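PDB 5KZS: putative cell surface protein, similar to internalin proteins from Listeria monocytogenes EGD-e, which is of unknown function but, as an internalin-like cell-surface protein with leucine-rich repeats, probably takes part in protein recognition or adhesion. Local coordinates for residues M27-N32 / G52-T57; I58-M63 / D85-P90; V77-F82 / L101-P106. One frame throughout, in Å; residues are numbered along the deposited sequence.

Contact 1: M27-N32 / G52-T57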
loop_
_atom_site.group_PDB
_atom_site.type_symbol
_atom_site.label_atom_id
_atom_site.label_comp_id
_atom_site.label_asym_id
_atom_site.label_seq_id
_atom_site.Cartn_x
_atom_site.Cartn_y
_atom_site.Cartn_z
HETATM N N MSE A 27 15.095 -5.512 26.087
HETATM C CA MSE A 27 14.183 -5.981 27.129
HETATM C C MSE A 27 14.398 -5.236 28.428
HETATM O O MSE A 27 13.448 -5.013 29.180
HETATM C CB MSE A 27 14.314 -7.500 27.314
HETATM C CG MSE A 27 13.620 -8.297 26.210
HETATM SE SE MSE A 27 11.678 -7.958 26.115
HETATM C CE MSE A 27 11.142 -7.600 27.978
ATOM N N ALA A 28 15.640 -4.841 28.700
ATOM C CA ALA A 28 15.954 -4.014 29.874
ATOM C C ALA A 28 15.230 -2.701 29.784
ATOM O O ALA A 28 14.550 -2.295 30.725
ATOM C CB ALA A 28 17.447 -3.767 29.986
ATOM N N LYS A 29 15.372 -2.062 28.624
ATOM C CA LYS A 29 14.660 -0.831 28.317
ATOM C C LYS A 29 13.139 -1.010 28.395
ATOM O O LYS A 29 12.465 -0.186 28.976
ATOM C CB LYS A 29 15.055 -0.292 26.944
ATOM C CG LYS A 29 14.768 1.194 26.791
ATOM C CD LYS A 29 14.286 1.576 25.400
ATOM C CE LYS A 29 14.293 3.088 25.219
ATOM N NZ LYS A 29 13.867 3.431 23.834
ATOM N N ASN A 30 12.600 -2.093 27.852
ATOM C CA ASN A 30 11.150 -2.327 27.922
ATOM C C ASN A 30 10.611 -2.471 29.351
ATOM O O ASN A 30 9.476 -2.104 29.623
ATOM C CB ASN A 30 10.762 -3.560 27.097
ATOM C CG ASN A 30 10.811 -3.309 25.587
ATOM O OD1 ASN A 30 10.278 -2.327 25.086
ATOM N ND2 ASN A 30 11.437 -4.217 24.856
ATOM N N LEU A 31 11.439 -3.010 30.245
ATOM C CA LEU A 31 11.094 -3.257 31.654
ATOM C C LEU A 31 11.521 -2.133 32.589
ATOM O O LEU A 31 11.281 -2.199 33.799
ATOM C CB LEU A 31 11.777 -4.544 32.121
ATOM C CG LEU A 31 11.193 -5.859 31.622
ATOM C CD1 LEU A 31 12.277 -6.923 31.555
ATOM C CD2 LEU A 31 10.035 -6.305 32.510
ATOM N N ASN A 32 12.185 -1.128 32.030
ATOM C CA ASN A 32 12.655 0.036 32.766
ATOM C C ASN A 32 13.698 -0.354 33.812
ATOM O O ASN A 32 13.600 0.021 34.981
ATOM C CB ASN A 32 11.467 0.810 33.356
ATOM C CG ASN A 32 11.466 2.248 32.916
ATOM O OD1 ASN A 32 10.768 2.614 31.958
ATOM N ND2 ASN A 32 12.289 3.069 33.571
ATOM N N GLY A 52 9.082 -2.773 22.618
ATOM C CA GLY A 52 9.842 -2.164 21.520
ATOM C C GLY A 52 11.169 -2.870 21.311
ATOM O O GLY A 52 11.708 -3.462 22.245
ATOM N N PHE A 53 11.693 -2.808 20.088
ATOM C CA PHE A 53 12.999 -3.390 19.758
ATOM C C PHE A 53 13.702 -2.489 18.779
ATOM O O PHE A 53 13.082 -1.986 17.852
ATOM C CB PHE A 53 12.843 -4.801 19.159
ATOM C CG PHE A 53 12.130 -5.747 20.072
ATOM C CD1 PHE A 53 12.825 -6.435 21.052
ATOM C CD2 PHE A 53 10.745 -5.882 20.006
ATOM C CE1 PHE A 53 12.158 -7.259 21.937
ATOM C CE2 PHE A 53 10.073 -6.704 20.891
ATOM C CZ PHE A 53 10.782 -7.395 21.856
ATOM N N GLU A 54 14.995 -2.289 18.987
ATOM C CA GLU A 54 15.774 -1.359 18.161
ATOM C C GLU A 54 17.230 -1.756 17.873
ATOM O O GLU A 54 17.843 -1.192 16.971
ATOM C CB GLU A 54 15.714 0.068 18.762
ATOM C CG GLU A 54 16.091 0.187 20.246
ATOM C CD GLU A 54 14.991 -0.256 21.224
ATOM O OE1 GLU A 54 15.333 -0.774 22.327
ATOM O OE2 GLU A 54 13.786 -0.090 20.898
ATOM N N THR A 55 17.788 -2.711 18.613
ATOM C CA THR A 55 19.186 -3.088 18.441
ATOM C C THR A 55 19.296 -3.988 17.219
ATOM O O THR A 55 18.635 -5.039 17.139
ATOM C CB THR A 55 19.726 -3.810 19.692
ATOM O OG1 THR A 55 19.289 -3.110 20.855
ATOM C CG2 THR A 55 21.254 -3.872 19.688
ATOM N N GLU A 56 20.148 -3.587 16.278
ATOM C CA GLU A 56 20.181 -4.227 14.963
ATOM C C GLU A 56 20.915 -5.576 14.891
ATOM O O GLU A 56 20.954 -6.189 13.828
ATOM C CB GLU A 56 20.722 -3.245 13.909
ATOM C CG GLU A 56 19.907 -1.945 13.820
ATOM C CD GLU A 56 19.716 -1.403 12.409
ATOM O OE1 GLU A 56 20.109 -2.075 11.433
ATOM O OE2 GLU A 56 19.149 -0.297 12.275
ATOM N N THR A 57 21.480 -6.037 16.007
ATOM C CA THR A 57 22.096 -7.370 16.073
ATOM C C THR A 57 21.087 -8.497 16.308
ATOM O O THR A 57 21.453 -9.667 16.150
ATOM C CB THR A 57 23.170 -7.464 17.181
ATOM O OG1 THR A 57 22.571 -7.195 18.461
ATOM C CG2 THR A 57 24.336 -6.497 16.905
#
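The carboxamide of Asn-30, on the last turns of helix 21-31, lies against the backbone of Gly-52 and reads both of its polar atoms at once. Its OD1 accepts from Gly-52 N at 2.8 Å, while its ND2 donates to Gly-52 O at 2.7 Å. The two bonds differ in detail. The N-H of ND2 meets the glycine oxygen on a lone pair, with that oxygen almost in the amide plane, whereas Gly-52 N reaches OD1 from a position tilted 33° off the carbonyl plane. Two bonds to one residue fix the rotation of the amide and settle which end is oxygen and which nitrogen. With CG anti to its own carbonyl carbon (chi1 -74°), the group reaches forward from the helix to the strand.

Deeper in, selenomethionine Met-27 brings its SE to 4.3 Å from CE1 of Phe-53, an oblique Met-aromatic contact. Asn-30 ND2 also approaches the Phe-53 ring obliquely, 4.3 Å from CE1 of Phe-53, and Leu-23 and Asp-26 of the same helix touch the ring as well. On the outer side, the bent chains of Lys-29 and Glu-54 pass at a slant, Lys-29 CD lying 4.0 Å from Glu-54 OE1. Their charged ends stay beyond salt-bridge distance, so any attraction is probably modest.

Asp-26 adds further bonds from the helix, to Glu-54 N and Thr-55 OG1. Strand 50-53 is the outermost strand of the parallel sheet, and a helical N-terminal cap bound to such an edge is characteristic of the internalin leucine-rich-repeat fold.

Contact 2: I58-M63 / D85-P90; sequences ITNDSM and DLTEFP
Selenomethionine Met-63, from helix 60-64, meets the ring of Phe-89 obliquely, while CD of the following Pro-90 lies over one face of that ring, toward the rim. This is the core of a leucine-rich-repeat solenoid, between its parallel sheet and the loops and short helical turns of the convex side. Met-63 crosses Phe-89 and Pro-90 at about right angles. Met-63 CG lies 3.9 Å from Phe-89 CE1 and 3.7 Å from Pro-90 CD, and Met-63 SE stands 5.2 Å from the Phe-89 ring centroid in a Met-aromatic contact. The first torsion sets CG anti to the backbone N (chi1 -169°), and bends at the next two bonds carry the terminal methyl to Leu-86. There Met-63 CE and Leu-86 CD2 are 3.5 Å apart, tighter than usual for two carbons.

The second flat group, the amide of Asn-60, works quite differently. Its ND2 lies against the methyl CG2 of Thr-87, the two side chains crossing at a slant, while Leu-86 CD1 comes up to OD1. Asn-60 OD1 accepts from two successive loop N-H groups, Thr-87 N at 2.7 Å and Glu-88 N at 3.1 Å. The Thr-87 donor is the straighter and sits 17° from the carbonyl plane; Glu-88 N comes from above it, 38° out. One side-chain oxygen thus ties two consecutive loop N-H groups to residue 60.

Beside it, Thr-59 and Asp-85 run alongside each other, CG2 to CB, and Asn-60 N makes a weak bond to Asp-85 O. Outside the two segments, the hydroxyls of Tyr-119 and Tyr-122 bond the carbonyl oxygens of Phe-89 and Pro-90. A water links the two backbones, donating to Asn-60 O and to Glu-88 O, 3.0 Å from each.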
loop_
_atom_site.group_PDB
_atom_site.type_symbol
_atom_site.label_atom_id
_atom_site.label_comp_id
_atom_site.label_asym_id
_atom_site.label_seq_id
_atom_site.Cartn_x
_atom_site.Cartn_y
_atom_site.Cartn_z
ATOM N N ILE A 58 19.844 -8.154 16.684
ATOM C CA ILE A 58 18.791 -9.152 16.918
ATOM C C ILE A 58 18.519 -9.834 15.588
ATOM O O ILE A 58 18.362 -9.156 14.570
ATOM C CB ILE A 58 17.472 -8.537 17.467
ATOM C CG1 ILE A 58 17.701 -7.856 18.822
ATOM C CG2 ILE A 58 16.398 -9.610 17.650
ATOM C CD1 ILE A 58 16.514 -7.067 19.344
ATOM N N THR A 59 18.507 -11.166 15.604
ATOM C CA THR A 59 18.168 -12.006 14.446
ATOM C C THR A 59 16.842 -12.714 14.691
ATOM O O THR A 59 16.273 -12.607 15.784
ATOM C CB THR A 59 19.245 -13.079 14.230
ATOM O OG1 THR A 59 19.369 -13.861 15.425
ATOM C CG2 THR A 59 20.592 -12.445 13.900
ATOM N N ASN A 60 16.370 -13.443 13.677
ATOM C CA ASN A 60 15.172 -14.300 13.791
ATOM C C ASN A 60 15.323 -15.317 14.918
ATOM O O ASN A 60 14.359 -15.615 15.635
ATOM C CB ASN A 60 14.922 -15.108 12.508
ATOM C CG ASN A 60 14.712 -14.245 11.272
ATOM O OD1 ASN A 60 14.268 -13.093 11.346
ATOM N ND2 ASN A 60 15.038 -14.808 10.120
ATOM N N ASP A 61 16.534 -15.860 15.044
ATOM C CA ASP A 61 16.850 -16.820 16.093
ATOM C C ASP A 61 16.872 -16.156 17.480
ATOM O O ASP A 61 16.174 -16.609 18.383
ATOM C CB ASP A 61 18.159 -17.555 15.765
ATOM C CG ASP A 61 18.024 -18.516 14.549
ATOM O OD1 ASP A 61 16.950 -18.566 13.895
ATOM O OD2 ASP A 61 19.007 -19.230 14.239
ATOM N N SER A 62 17.620 -15.064 17.641
ATOM C CA SER A 62 17.639 -14.330 18.919
ATOM C C SER A 62 16.220 -13.971 19.378
ATOM O O SER A 62 15.859 -14.196 20.531
ATOM C CB SER A 62 18.458 -13.030 18.829
ATOM O OG SER A 62 19.638 -13.167 18.054
HETATM N N MSE A 63 15.415 -13.436 18.459
HETATM C CA MSE A 63 14.065 -12.963 18.789
HETATM C C MSE A 63 13.143 -14.068 19.259
HETATM O O MSE A 63 12.178 -13.804 19.984
HETATM C CB MSE A 63 13.500 -12.238 17.571
HETATM C CG MSE A 63 12.212 -11.448 17.822
HETATM SE SE MSE A 63 12.555 -9.777 18.818
HETATM C CE MSE A 63 12.687 -8.637 17.218
ATOM N N ASP A 85 19.639 -9.457 9.294
ATOM C CA ASP A 85 19.400 -10.817 9.759
ATOM C C ASP A 85 18.137 -10.969 10.607
ATOM O O ASP A 85 17.846 -12.059 11.062
ATOM C CB ASP A 85 20.638 -11.341 10.481
ATOM C CG ASP A 85 21.854 -11.390 9.564
ATOM O OD1 ASP A 85 22.872 -10.744 9.877
ATOM O OD2 ASP A 85 21.787 -12.049 8.507
ATOM N N LEU A 86 17.389 -9.889 10.824
ATOM C CA LEU A 86 16.025 -10.007 11.324
ATOM C C LEU A 86 15.074 -9.828 10.155
ATOM O O LEU A 86 14.914 -8.731 9.613
ATOM C CB LEU A 86 15.711 -8.999 12.421
ATOM C CG LEU A 86 14.264 -9.034 12.939
ATOM C CD1 LEU A 86 13.834 -10.415 13.395
ATOM C CD2 LEU A 86 14.120 -8.061 14.083
ATOM N N THR A 87 14.434 -10.930 9.800
ATOM C CA THR A 87 13.648 -11.053 8.586
ATOM C C THR A 87 12.162 -11.361 8.867
ATOM O O THR A 87 11.343 -11.257 7.969
ATOM C CB THR A 87 14.397 -12.042 7.642
ATOM O OG1 THR A 87 14.955 -11.298 6.553
ATOM C CG2 THR A 87 13.537 -13.214 7.120
ATOM N N GLU A 88 11.814 -11.713 10.104
ATOM C CA GLU A 88 10.414 -11.807 10.526
ATOM C C GLU A 88 10.326 -11.746 12.030
ATOM O O GLU A 88 11.281 -12.108 12.723
ATOM C CB GLU A 88 9.782 -13.123 10.058
ATOM C CG GLU A 88 10.265 -14.399 10.757
ATOM C CD GLU A 88 9.581 -15.663 10.231
ATOM O OE1 GLU A 88 9.288 -16.573 11.041
ATOM O OE2 GLU A 88 9.327 -15.757 9.007
ATOM N N PHE A 89 9.176 -11.312 12.535
ATOM C CA PHE A 89 8.866 -11.498 13.946
ATOM C C PHE A 89 8.226 -12.881 14.060
ATOM O O PHE A 89 7.292 -13.176 13.309
ATOM C CB PHE A 89 7.914 -10.434 14.468
ATOM C CG PHE A 89 7.748 -10.470 15.960
ATOM C CD1 PHE A 89 8.727 -9.919 16.798
ATOM C CD2 PHE A 89 6.635 -11.083 16.538
ATOM C CE1 PHE A 89 8.596 -9.971 18.174
ATOM C CE2 PHE A 89 6.494 -11.125 17.920
ATOM C CZ PHE A 89 7.477 -10.573 18.737
ATOM N N PRO A 90 8.722 -13.728 14.988
ATOM C CA PRO A 90 8.303 -15.127 14.990
ATOM C C PRO A 90 6.906 -15.369 15.564
ATOM O O PRO A 90 6.304 -14.470 16.155
ATOM C CB PRO A 90 9.368 -15.806 15.855
ATOM C CG PRO A 90 9.812 -14.749 16.802
ATOM C CD PRO A 90 9.663 -13.438 16.089
HETATM O O HOH W 1 11.965 -14.677 14.104
#

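Contact 3: V77-F82 / L101-P106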
loop_
_atom_site.group_PDB
_atom_site.type_symbol
_atom_site.label_atom_id
_atom_site.label_comp_id
_atom_site.label_asym_id
_atom_site.label_seq_id
_atom_site.Cartn_x
_atom_site.Cartn_y
_atom_site.Cartn_z
ATOM N N VAL A 77 3.602 -4.924 19.794
ATOM C CA VAL A 77 5.017 -5.141 19.559
ATOM C C VAL A 77 5.443 -4.203 18.440
ATOM O O VAL A 77 4.821 -4.194 17.384
ATOM C CB VAL A 77 5.295 -6.596 19.121
ATOM C CG1 VAL A 77 6.742 -6.772 18.662
ATOM C CG2 VAL A 77 4.975 -7.570 20.245
ATOM N N SER A 78 6.532 -3.469 18.660
ATOM C CA SER A 78 6.988 -2.437 17.734
ATOM C C SER A 78 8.480 -2.555 17.434
ATOM O O SER A 78 9.313 -2.254 18.282
ATOM C CB SER A 78 6.673 -1.065 18.311
ATOM O OG SER A 78 5.291 -0.989 18.603
ATOM N N VAL A 79 8.802 -2.975 16.216
ATOM C CA VAL A 79 10.180 -3.125 15.770
ATOM C C VAL A 79 10.590 -1.797 15.139
ATOM O O VAL A 79 10.422 -1.590 13.942
ATOM C CB VAL A 79 10.306 -4.310 14.785
ATOM C CG1 VAL A 79 11.763 -4.613 14.445
ATOM C CG2 VAL A 79 9.647 -5.538 15.388
HETATM N N MSE A 80 11.122 -0.895 15.964
HETATM C CA MSE A 80 11.451 0.465 15.531
HETATM C C MSE A 80 12.658 0.525 14.653
HETATM O O MSE A 80 12.713 1.339 13.747
HETATM C CB MSE A 80 11.645 1.392 16.726
HETATM C CG MSE A 80 10.345 1.582 17.505
HETATM SE SE MSE A 80 8.878 2.294 16.371
HETATM C CE MSE A 80 7.638 2.597 17.882
ATOM N N GLU A 81 13.628 -0.338 14.908
ATOM C CA GLU A 81 14.816 -0.439 14.073
ATOM C C GLU A 81 15.274 -1.902 14.086
ATOM O O GLU A 81 14.978 -2.618 15.045
ATOM C CB GLU A 81 15.896 0.496 14.620
ATOM C CG GLU A 81 16.525 1.409 13.592
ATOM C CD GLU A 81 15.550 2.437 13.047
ATOM O OE1 GLU A 81 15.320 2.438 11.820
ATOM O OE2 GLU A 81 15.003 3.233 13.843
ATOM N N PHE A 82 15.962 -2.343 13.027
ATOM C CA PHE A 82 16.389 -3.761 12.875
ATOM C C PHE A 82 17.373 -3.987 11.720
ATOM O O PHE A 82 17.319 -3.281 10.718
ATOM C CB PHE A 82 15.174 -4.696 12.709
ATOM C CG PHE A 82 14.323 -4.418 11.491
ATOM C CD1 PHE A 82 13.343 -3.427 11.507
ATOM C CD2 PHE A 82 14.472 -5.177 10.329
ATOM C CE1 PHE A 82 12.554 -3.184 10.388
ATOM C CE2 PHE A 82 13.686 -4.936 9.207
ATOM C CZ PHE A 82 12.725 -3.940 9.237
ATOM N N LEU A 101 1.010 -5.726 15.593
ATOM C CA LEU A 101 2.404 -5.906 15.218
ATOM C C LEU A 101 2.760 -4.720 14.324
ATOM O O LEU A 101 2.043 -4.451 13.372
ATOM C CB LEU A 101 2.576 -7.229 14.467
ATOM C CG LEU A 101 3.889 -7.441 13.712
ATOM C CD1 LEU A 101 5.060 -7.470 14.669
ATOM C CD2 LEU A 101 3.821 -8.732 12.929
ATOM N N PHE A 102 3.858 -4.026 14.629
ATOM C CA PHE A 102 4.294 -2.847 13.871
ATOM C C PHE A 102 5.803 -2.846 13.591
ATOM O O PHE A 102 6.602 -2.721 14.514
ATOM C CB PHE A 102 3.904 -1.566 14.624
ATOM C CG PHE A 102 4.282 -0.297 13.906
ATOM C CD1 PHE A 102 5.516 0.318 14.141
ATOM C CD2 PHE A 102 3.407 0.287 12.988
ATOM C CE1 PHE A 102 5.875 1.475 13.475
ATOM C CE2 PHE A 102 3.762 1.444 12.317
ATOM C CZ PHE A 102 4.998 2.034 12.556
ATOM N N PHE A 103 6.180 -2.983 12.319
ATOM C CA PHE A 103 7.518 -2.612 11.859
ATOM C C PHE A 103 7.472 -1.170 11.369
ATOM O O PHE A 103 6.659 -0.811 10.524
ATOM C CB PHE A 103 7.998 -3.504 10.725
ATOM C CG PHE A 103 8.301 -4.910 11.142
ATOM C CD1 PHE A 103 7.271 -5.815 11.384
ATOM C CD2 PHE A 103 9.623 -5.343 11.279
ATOM C CE1 PHE A 103 7.549 -7.118 11.762
ATOM C CE2 PHE A 103 9.906 -6.642 11.662
ATOM C CZ PHE A 103 8.868 -7.530 11.905
ATOM N N ASN A 104 8.357 -0.354 11.917
ATOM C CA ASN A 104 8.571 1.019 11.477
ATOM C C ASN A 104 9.309 0.917 10.134
ATOM O O ASN A 104 9.962 -0.093 9.869
ATOM C CB ASN A 104 9.401 1.730 12.563
ATOM C CG ASN A 104 9.609 3.206 12.303
ATOM O OD1 ASN A 104 8.660 4.002 12.237
ATOM N ND2 ASN A 104 10.872 3.595 12.197
ATOM N N THR A 105 9.210 1.932 9.283
ATOM C CA THR A 105 9.897 1.865 7.991
ATOM C C THR A 105 11.367 2.224 8.227
ATOM O O THR A 105 11.654 3.052 9.085
ATOM C CB THR A 105 9.258 2.734 6.855
ATOM O OG1 THR A 105 10.038 3.905 6.616
ATOM C CG2 THR A 105 7.770 3.093 7.120
ATOM N N PRO A 106 12.309 1.586 7.502
ATOM C CA PRO A 106 13.705 1.952 7.777
ATOM C C PRO A 106 14.071 3.387 7.386
ATOM O O PRO A 106 13.284 4.060 6.714
ATOM C CB PRO A 106 14.512 0.958 6.930
ATOM C CG PRO A 106 13.611 -0.195 6.730
ATOM C CD PRO A 106 12.222 0.359 6.686
#
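Val-79 and Phe-103 stand side by side on the inner face of two parallel strands and form the apolar centre. Val-79 CG2 sits over the face of the Phe-103 ring in a CH-pi contact, 4.1 Å from the ring centroid. That ring in turn directs an edge at the face of Phe-82, a T-shaped pair with planes at 81°. Phe-82 gets there with CG between its backbone N and carbonyl carbon (chi1 61°). Leu-114 touches both rings, and Val-77 with Leu-101 continues the same face.

Phe-102 bonds on either side of Ser-78 in the neighbouring strand, the parallel-sheet pattern: Phe-102 N donates to Val-77 O at 2.9 Å, and Phe-102 O accepts from Val-79 N at 2.8 Å. Asn-104 N extends the ladder to Val-79 O.

The Phe-102 side chain lies on the other face with Ser-78, and SE of selenomethionine Met-80, from the loop after the strand, comes to the edge of its ring. Met-80 also crosses the Asn-104 side chain at about a right angle. At the polar end, Asn-104 ND2 donates to Met-80 O at 3.3 Å, on a lone pair of that carbonyl. One short parallel strand per turn, apolar residues inward, is the signature of the leucine-rich-repeat solenoid.

In the fold
The three contacts follow one solenoid from its N-terminal cap into its first turns. Contacts 1 and 3 share the parallel sheet: Phe-53 of the edge strand is bonded through its backbone to Ser-78 and Met-80. Contact 2 comes from the convex side, and its Phe-89 and Leu-86 pack on Val-77, Val-79, Leu-101 and Phe-103 of contact 3, while Met-63 meets Phe-53 of contact 1. With Met-27, these apolar groups make one continuous core. The Lys-29/Glu-54, Asp-85 and Met-80 parts lie toward the surface. Chemistry varies with place: side-chain amides bind backbone in contacts 1 and 2, whereas regular strand-to-strand bonds dominate in contact 3.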